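Local coordinates for 199aa long hypothetical Trp repressor binding protein (Sulfolobus tokodaii, PDB 2ZKI) that probably binds FMN and may act as a WrbA-type NAD(P)H-dependent oxidoreductase, built as a tetramer of flavodoxin-like subunits, at residues A[3-11]-A[187-196]; A[16-24]-A[110-118]. All blocks are in the same frame, centred on the assembly; numbering follows the deposited sequence.

How the contacts relate
Contacts 1 and 2 each set a helix against a strand of the same parallel sheet, a worked example of flavodoxin-like packing. Contact 1 ties the first strand to the C-terminal helix; contact 2 sets the first helix against strand 109-115. Their centres lie 18 Å apart, yet they touch: Phe11 CD1 of contact 1 is 3.6 Å from Ala21 CB of contact 2, and Ile187 CB is 3.7 Å from Thr111 CG2. Strand 6-11 is followed in the chain by helix 16-31. At the start of that helix the Ile17 side chain is about 4 Å from a bound sulfate, consistent with the phosphate-binding region of flavodoxin-like proteins, whereas contact 1 joins the chain termini.

Contact 1: A[3-11]-A[187-196]; sequences CKPNILVLF and ITEVAKAIKC
Cys3 and Cys196 are joined by a disulfide, SG to SG 2.0 Å, which links the two ends of the chain covalently. The bridge has a left-handed twist, with a CB-SG-SG-CB torsion of -84°. Cys3 reaches it with SG opposite its backbone N, and the CD of Lys195 passes alongside. The Lys195 chain is extended to its end and brings NZ to 3.1 Å from Lys4 O. This donor sits above the carbonyl plane, 42° out of it; the ammonium also makes a salt bridge with Asp72.

Inward from the bridge the contact becomes apolar. Pro5 lays its ring on the helix, CB 3.8 Å from Ala191 CB and CG 3.8 Å from Lys192 CB, while Thr188 CG2 meets the ring from across. Ile7 continues the row, its CD1 3.8 Å from Ala191 CB, so one methyl serves both strand residues. Thr188 OG1 bonds to Gly184 O, one turn back in the helix.

Strand 6-11 and helix 187-195 run roughly antiparallel, at 138°. Lys4 is paired with Glu34, Thr188 rests on Ala28 of helix 16-31, and Ile187 and Val190 pack against Pro109 at the start of strand 109-115.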
loop_
_atom_site.group_PDB
_atom_site.type_symbol
_atom_site.label_atom_id
_atom_site.label_comp_id
_atom_site.label_asym_id
_atom_site.label_seq_id
_atom_site.Cartn_x
_atom_site.Cartn_y
_atom_site.Cartn_z
ATOM N N CYS A 3 24.076 -4.381 -28.451
ATOM C CA CYS A 3 22.823 -4.023 -27.724
ATOM C C CYS A 3 23.135 -3.298 -26.415
ATOM O O CYS A 3 23.901 -3.793 -25.584
ATOM C CB CYS A 3 21.978 -5.274 -27.456
ATOM S SG CYS A 3 20.294 -4.932 -26.862
ATOM N N LYS A 4 22.531 -2.123 -26.244
ATOM C CA LYS A 4 22.787 -1.264 -25.089
ATOM C C LYS A 4 21.483 -0.597 -24.636
ATOM O O LYS A 4 20.789 0.016 -25.450
ATOM C CB LYS A 4 23.831 -0.206 -25.454
ATOM C CG LYS A 4 24.589 0.383 -24.279
ATOM C CD LYS A 4 25.487 1.521 -24.742
ATOM C CE LYS A 4 26.407 2.005 -23.631
ATOM N NZ LYS A 4 27.278 3.122 -24.094
ATOM N N PRO A 5 21.141 -0.722 -23.336
ATOM C CA PRO A 5 19.869 -0.197 -22.838
ATOM C C PRO A 5 19.907 1.293 -22.492
ATOM O O PRO A 5 20.920 1.797 -21.994
ATOM C CB PRO A 5 19.621 -1.031 -21.578
ATOM C CG PRO A 5 20.983 -1.380 -21.081
ATOM C CD PRO A 5 21.923 -1.373 -22.266
ATOM N N ASN A 6 18.802 1.982 -22.765
ATOM C CA ASN A 6 18.652 3.387 -22.403
ATOM C C ASN A 6 17.986 3.530 -21.042
ATOM O O ASN A 6 16.894 3.003 -20.816
ATOM C CB ASN A 6 17.844 4.141 -23.464
ATOM C CG ASN A 6 18.545 4.202 -24.813
ATOM O OD1 ASN A 6 17.898 4.092 -25.856
ATOM N ND2 ASN A 6 19.864 4.389 -24.801
ATOM N N ILE A 7 18.652 4.241 -20.138
ATOM C CA ILE A 7 18.142 4.433 -18.787
ATOM C C ILE A 7 17.770 5.892 -18.558
ATOM O O ILE A 7 18.616 6.783 -18.670
ATOM C CB ILE A 7 19.162 3.949 -17.712
ATOM C CG1 ILE A 7 19.433 2.441 -17.851
ATOM C CG2 ILE A 7 18.691 4.304 -16.293
ATOM C CD1 ILE A 7 18.194 1.546 -17.781
ATOM N N LEU A 8 16.495 6.122 -18.252
ATOM C CA LEU A 8 16.012 7.454 -17.911
ATOM C C LEU A 8 15.899 7.606 -16.400
ATOM O O LEU A 8 15.176 6.857 -15.741
ATOM C CB LEU A 8 14.656 7.734 -18.573
ATOM C CG LEU A 8 14.082 9.149 -18.435
ATOM C CD1 LEU A 8 14.774 10.117 -19.381
ATOM C CD2 LEU A 8 12.590 9.146 -18.687
ATOM N N VAL A 9 16.629 8.575 -15.859
ATOM C CA VAL A 9 16.511 8.920 -14.451
ATOM C C VAL A 9 15.595 10.137 -14.339
ATOM O O VAL A 9 15.977 11.261 -14.679
ATOM C CB VAL A 9 17.890 9.172 -13.786
ATOM C CG1 VAL A 9 17.722 9.502 -12.313
ATOM C CG2 VAL A 9 18.800 7.957 -13.950
ATOM N N LEU A 10 14.373 9.885 -13.884
ATOM C CA LEU A 10 13.341 10.905 -13.773
ATOM C C LEU A 10 13.107 11.244 -12.307
ATOM O O LEU A 10 13.021 10.348 -11.468
ATOM C CB LEU A 10 12.050 10.398 -14.419
ATOM C CG LEU A 10 10.807 11.289 -14.453
ATOM C CD1 LEU A 10 11.074 12.555 -15.232
ATOM C CD2 LEU A 10 9.645 10.525 -15.057
ATOM N N PHE A 11 13.008 12.535 -11.998
ATOM C CA PHE A 11 12.830 12.969 -10.615
ATOM C C PHE A 11 12.163 14.333 -10.458
ATOM O O PHE A 11 12.264 15.193 -11.331
ATOM C CB PHE A 11 14.171 12.941 -9.858
ATOM C CG PHE A 11 15.119 14.050 -10.238
ATOM C CD1 PHE A 11 15.966 13.916 -11.331
ATOM C CD2 PHE A 11 15.177 15.220 -9.487
ATOM C CE1 PHE A 11 16.848 14.939 -11.678
ATOM C CE2 PHE A 11 16.055 16.248 -9.828
ATOM C CZ PHE A 11 16.890 16.106 -10.924
ATOM N N ILE A 187 18.877 -1.667 -12.226
ATOM C CA ILE A 187 17.877 -1.369 -13.262
ATOM C C ILE A 187 18.406 -1.621 -14.675
ATOM O O ILE A 187 17.657 -2.045 -15.555
ATOM C CB ILE A 187 17.277 0.078 -13.128
ATOM C CG1 ILE A 187 16.121 0.303 -14.115
ATOM C CG2 ILE A 187 18.343 1.159 -13.308
ATOM C CD1 ILE A 187 14.862 -0.479 -13.802
ATOM N N THR A 188 19.699 -1.373 -14.875
ATOM C CA THR A 188 20.351 -1.589 -16.164
ATOM C C THR A 188 20.363 -3.072 -16.533
ATOM O O THR A 188 20.099 -3.430 -17.681
ATOM C CB THR A 188 21.788 -1.022 -16.168
ATOM O OG1 THR A 188 21.749 0.373 -15.844
ATOM C CG2 THR A 188 22.444 -1.195 -17.531
ATOM N N GLU A 189 20.650 -3.923 -15.548
ATOM C CA GLU A 189 20.702 -5.373 -15.748
ATOM C C GLU A 189 19.374 -5.947 -16.233
ATOM O O GLU A 189 19.348 -6.804 -17.116
ATOM C CB GLU A 189 21.145 -6.081 -14.464
ATOM C CG GLU A 189 22.633 -5.949 -14.167
ATOM C CD GLU A 189 23.077 -6.771 -12.972
ATOM O OE1 GLU A 189 22.466 -6.643 -11.888
ATOM O OE2 GLU A 189 24.049 -7.546 -13.117
ATOM N N VAL A 190 18.279 -5.462 -15.656
ATOM C CA VAL A 190 16.942 -5.908 -16.033
ATOM C C VAL A 190 16.551 -5.321 -17.391
ATOM O O VAL A 190 15.874 -5.975 -18.190
ATOM C CB VAL A 190 15.893 -5.531 -14.955
ATOM C CG1 VAL A 190 14.551 -6.203 -15.238
ATOM C CG2 VAL A 190 16.392 -5.921 -13.571
ATOM N N ALA A 191 16.998 -4.094 -17.647
ATOM C CA ALA A 191 16.692 -3.389 -18.889
ATOM C C ALA A 191 17.244 -4.098 -20.122
ATOM O O ALA A 191 16.545 -4.227 -21.131
ATOM C CB ALA A 191 17.200 -1.959 -18.825
ATOM N N LYS A 192 18.490 -4.561 -20.035
ATOM C CA LYS A 192 19.120 -5.267 -21.151
ATOM C C LYS A 192 18.659 -6.721 -21.266
ATOM O O LYS A 192 18.778 -7.327 -22.328
ATOM C CB LYS A 192 20.655 -5.148 -21.112
ATOM C CG LYS A 192 21.348 -5.715 -19.875
ATOM C CD LYS A 192 21.931 -7.105 -20.117
ATOM C CE LYS A 192 23.226 -7.052 -20.927
ATOM N NZ LYS A 192 23.898 -8.384 -20.983
ATOM N N ALA A 193 18.122 -7.268 -20.180
ATOM C CA ALA A 193 17.580 -8.625 -20.190
ATOM C C ALA A 193 16.256 -8.700 -20.951
ATOM O O ALA A 193 15.982 -9.685 -21.638
ATOM C CB ALA A 193 17.413 -9.146 -18.769
ATOM N N ILE A 194 15.441 -7.653 -20.827
ATOM C CA ILE A 194 14.154 -7.578 -21.520
ATOM C C ILE A 194 14.347 -7.214 -22.992
ATOM O O ILE A 194 13.730 -7.819 -23.871
ATOM C CB ILE A 194 13.184 -6.571 -20.827
ATOM C CG1 ILE A 194 12.862 -7.011 -19.389
ATOM C CG2 ILE A 194 11.898 -6.369 -21.647
ATOM C CD1 ILE A 194 11.956 -8.240 -19.261
ATOM N N LYS A 195 15.212 -6.237 -23.250
ATOM C CA LYS A 195 15.444 -5.730 -24.601
ATOM C C LYS A 195 16.259 -6.693 -25.473
ATOM O O LYS A 195 15.789 -7.133 -26.526
ATOM C CB LYS A 195 16.128 -4.360 -24.539
ATOM C CG LYS A 195 16.295 -3.668 -25.881
ATOM C CD LYS A 195 17.208 -2.461 -25.750
ATOM C CE LYS A 195 17.257 -1.655 -27.038
ATOM N NZ LYS A 195 18.150 -0.467 -26.916
ATOM N N CYS A 196 17.468 -7.023 -25.022
ATOM C CA CYS A 196 18.446 -7.746 -25.841
ATOM C C CYS A 196 18.194 -9.248 -25.944
ATOM O O CYS A 196 18.217 -9.807 -27.042
ATOM C CB CYS A 196 19.864 -7.500 -25.322
ATOM S SG CYS A 196 20.244 -5.765 -25.006
#

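Contact 2: A[16-24]-A[110-118]; sequences SIVELAKEI and VTFFTEAST
Phe113 and Ile24 form the central pair of this helix-on-sheet packing. The CD1 methyl of Ile24 lies over one face of the Phe113 ring, 3.7 Å from the centroid and 20° off the ring normal, a CH-pi contact displaced toward the ring's rim. Two conformations help to set it up. The CB of Phe113 already points to the helix, and chi1 62°, with CG lodged between backbone N and carbonyl carbon, sets where the ring lies. Ile24 places CG1 opposite its own carbonyl carbon and then runs on extended (chi2 168°), carrying CD1 over the ring.

Three more helix residues touch the same ring. The Ile17 and Phe113 side chains cross at about a right angle, and Ile17 CD1 comes to 3.7 Å from Phe113 CE2. Leu20 offers CB near Phe113 CD2, and Ala21 brings CB to 4.2 Å from Phe113 CZ. The other end of Leu20 packs against the strand backbone, CD1 standing 3.6 Å from Thr114 O.

Toward the end of the strand, Ser16 OG lies against the CG methylene of Glu115, whose chain bends at chi2; both carboxylate oxygens of Glu115 lie farther from that hydroxyl than the methylene does. Gln183 of helix 174-195 touches both Ile24 and Phe113.

The chemistry is therefore that of a hydrophobic core, in which one aromatic ring gathers aliphatic groups from two turns of helix. Cohesion between the segments rests on shape and apolar burial, while the hydroxyls of Thr111 and Thr114 bond to Val142 O and Ser78 O, on other parts of the chain.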
loop_
_atom_site.group_PDB
_atom_site.type_symbol
_atom_site.label_atom_id
_atom_site.label_comp_id
_atom_site.label_asym_id
_atom_site.label_seq_id
_atom_site.Cartn_x
_atom_site.Cartn_y
_atom_site.Cartn_z
ATOM N N SER A 16 18.555 16.998 -1.936
ATOM C CA SER A 16 19.352 15.766 -1.896
ATOM C C SER A 16 18.864 14.683 -2.864
ATOM O O SER A 16 19.593 13.728 -3.154
ATOM C CB SER A 16 19.413 15.213 -0.468
ATOM O OG SER A 16 18.114 15.023 0.070
ATOM N N ILE A 17 17.635 14.837 -3.353
ATOM C CA ILE A 17 17.065 13.924 -4.345
ATOM C C ILE A 17 17.808 14.030 -5.686
ATOM O O ILE A 17 17.927 13.043 -6.419
ATOM C CB ILE A 17 15.524 14.146 -4.512
ATOM C CG1 ILE A 17 14.892 13.078 -5.415
ATOM C CG2 ILE A 17 15.208 15.553 -5.010
ATOM C CD1 ILE A 17 14.489 11.811 -4.691
ATOM N N VAL A 18 18.317 15.228 -5.978
ATOM C CA VAL A 18 19.097 15.490 -7.187
ATOM C C VAL A 18 20.399 14.689 -7.166
ATOM O O VAL A 18 20.742 14.037 -8.153
ATOM C CB VAL A 18 19.410 17.004 -7.354
ATOM C CG1 VAL A 18 20.218 17.258 -8.620
ATOM C CG2 VAL A 18 18.128 17.831 -7.368
ATOM N N GLU A 19 21.113 14.733 -6.039
ATOM C CA GLU A 19 22.360 13.983 -5.892
ATOM C C GLU A 19 22.118 12.474 -5.955
ATOM O O GLU A 19 22.948 11.731 -6.483
ATOM C CB GLU A 19 23.103 14.364 -4.605
ATOM C CG GLU A 19 24.597 14.004 -4.640
ATOM C CD GLU A 19 25.316 14.218 -3.311
ATOM O OE1 GLU A 19 26.177 13.376 -2.965
ATOM O OE2 GLU A 19 25.030 15.222 -2.617
ATOM N N LEU A 20 20.976 12.033 -5.428
ATOM C CA LEU A 20 20.551 10.637 -5.549
ATOM C C LEU A 20 20.351 10.230 -7.010
ATOM O O LEU A 20 20.698 9.115 -7.402
ATOM C CB LEU A 20 19.267 10.384 -4.751
ATOM C CG LEU A 20 19.367 10.205 -3.231
ATOM C CD1 LEU A 20 17.984 10.257 -2.592
ATOM C CD2 LEU A 20 20.081 8.905 -2.860
ATOM N N ALA A 21 19.801 11.148 -7.803
ATOM C CA ALA A 21 19.551 10.926 -9.227
ATOM C C ALA A 21 20.841 10.817 -10.046
ATOM O O ALA A 21 20.918 10.015 -10.978
ATOM C CB ALA A 21 18.660 12.026 -9.782
ATOM N N LYS A 22 21.842 11.621 -9.691
ATOM C CA LYS A 22 23.149 11.587 -10.356
ATOM C C LYS A 22 23.917 10.292 -10.082
ATOM O O LYS A 22 24.587 9.764 -10.972
ATOM C CB LYS A 22 24.003 12.787 -9.942
ATOM C CG LYS A 22 23.688 14.074 -10.683
ATOM C CD LYS A 22 24.701 15.153 -10.333
ATOM C CE LYS A 22 24.443 16.444 -11.094
ATOM N NZ LYS A 22 23.272 17.189 -10.553
ATOM N N GLU A 23 23.817 9.797 -8.849
ATOM C CA GLU A 23 24.489 8.563 -8.435
ATOM C C GLU A 23 23.892 7.326 -9.101
ATOM O O GLU A 23 24.625 6.430 -9.518
ATOM C CB GLU A 23 24.451 8.410 -6.914
ATOM C CG GLU A 23 25.322 9.403 -6.155
ATOM C CD GLU A 23 26.806 9.130 -6.305
ATOM O OE1 GLU A 23 27.591 10.099 -6.262
ATOM O OE2 GLU A 23 27.190 7.951 -6.466
ATOM N N ILE A 24 22.565 7.285 -9.195
ATOM C CA ILE A 24 21.872 6.215 -9.919
ATOM C C ILE A 24 22.267 6.252 -11.398
ATOM O O ILE A 24 22.447 5.207 -12.026
ATOM C CB ILE A 24 20.330 6.295 -9.732
ATOM C CG1 ILE A 24 19.963 6.032 -8.269
ATOM C CG2 ILE A 24 19.609 5.294 -10.640
ATOM C CD1 ILE A 24 18.538 6.351 -7.912
ATOM N N VAL A 110 11.123 -0.701 -14.112
ATOM C CA VAL A 110 11.107 0.567 -13.388
ATOM C C VAL A 110 11.582 0.372 -11.947
ATOM O O VAL A 110 11.213 -0.603 -11.287
ATOM C CB VAL A 110 9.699 1.258 -13.442
ATOM C CG1 VAL A 110 8.605 0.370 -12.843
ATOM C CG2 VAL A 110 9.721 2.625 -12.767
ATOM N N THR A 111 12.417 1.295 -11.479
ATOM C CA THR A 111 12.877 1.297 -10.093
ATOM C C THR A 111 12.585 2.652 -9.438
ATOM O O THR A 111 12.561 3.684 -10.115
ATOM C CB THR A 111 14.381 0.905 -9.971
ATOM O OG1 THR A 111 14.723 0.723 -8.591
ATOM C CG2 THR A 111 15.298 1.958 -10.593
ATOM N N PHE A 112 12.357 2.639 -8.126
ATOM C CA PHE A 112 11.946 3.844 -7.411
ATOM C C PHE A 112 12.913 4.245 -6.308
ATOM O O PHE A 112 13.504 3.395 -5.637
ATOM C CB PHE A 112 10.541 3.677 -6.826
ATOM C CG PHE A 112 9.493 3.342 -7.845
ATOM C CD1 PHE A 112 9.043 2.034 -7.991
ATOM C CD2 PHE A 112 8.952 4.333 -8.658
ATOM C CE1 PHE A 112 8.071 1.716 -8.933
ATOM C CE2 PHE A 112 7.981 4.029 -9.602
ATOM C CZ PHE A 112 7.536 2.719 -9.740
ATOM N N PHE A 113 13.055 5.556 -6.129
ATOM C CA PHE A 113 13.874 6.124 -5.063
ATOM C C PHE A 113 13.221 7.366 -4.457
ATOM O O PHE A 113 12.451 8.065 -5.118
ATOM C CB PHE A 113 15.299 6.415 -5.551
ATOM C CG PHE A 113 15.386 7.435 -6.660
ATOM C CD1 PHE A 113 15.129 7.077 -7.983
ATOM C CD2 PHE A 113 15.772 8.746 -6.386
ATOM C CE1 PHE A 113 15.232 8.015 -9.008
ATOM C CE2 PHE A 113 15.875 9.690 -7.404
ATOM C CZ PHE A 113 15.606 9.324 -8.718
ATOM N N THR A 114 13.528 7.628 -3.191
ATOM C CA THR A 114 12.878 8.704 -2.450
ATOM C C THR A 114 13.798 9.295 -1.376
ATOM O O THR A 114 14.965 8.917 -1.272
ATOM C CB THR A 114 11.513 8.236 -1.853
ATOM O OG1 THR A 114 10.782 9.368 -1.370
ATOM C CG2 THR A 114 11.701 7.224 -0.722
ATOM N N GLU A 115 13.263 10.232 -0.597
ATOM C CA GLU A 115 14.013 10.931 0.440
ATOM C C GLU A 115 13.038 11.423 1.502
ATOM O O GLU A 115 11.941 11.877 1.180
ATOM C CB GLU A 115 14.793 12.105 -0.174
ATOM C CG GLU A 115 15.566 12.989 0.813
ATOM C CD GLU A 115 14.747 14.170 1.337
ATOM O OE1 GLU A 115 13.987 14.774 0.544
ATOM O OE2 GLU A 115 14.867 14.498 2.541
ATOM N N ALA A 116 13.443 11.322 2.766
ATOM C CA ALA A 116 12.647 11.818 3.886
ATOM C C ALA A 116 13.540 12.415 4.971
ATOM O O ALA A 116 14.666 11.957 5.185
ATOM C CB ALA A 116 11.779 10.708 4.460
ATOM N N SER A 117 13.026 13.435 5.652
ATOM C CA SER A 117 13.770 14.116 6.710
ATOM C C SER A 117 13.866 13.289 8.001
ATOM O O SER A 117 14.929 13.228 8.620
ATOM C CB SER A 117 13.177 15.502 6.980
ATOM O OG SER A 117 11.782 15.422 7.211
ATOM N N THR A 118 12.759 12.656 8.393
ATOM C CA THR A 118 12.719 11.815 9.600
ATOM C C THR A 118 13.003 10.343 9.287
ATOM O O THR A 118 12.788 9.889 8.162
ATOM C CB THR A 118 11.364 11.924 10.333
ATOM O OG1 THR A 118 10.306 11.549 9.443
ATOM C CG2 THR A 118 11.127 13.341 10.831
#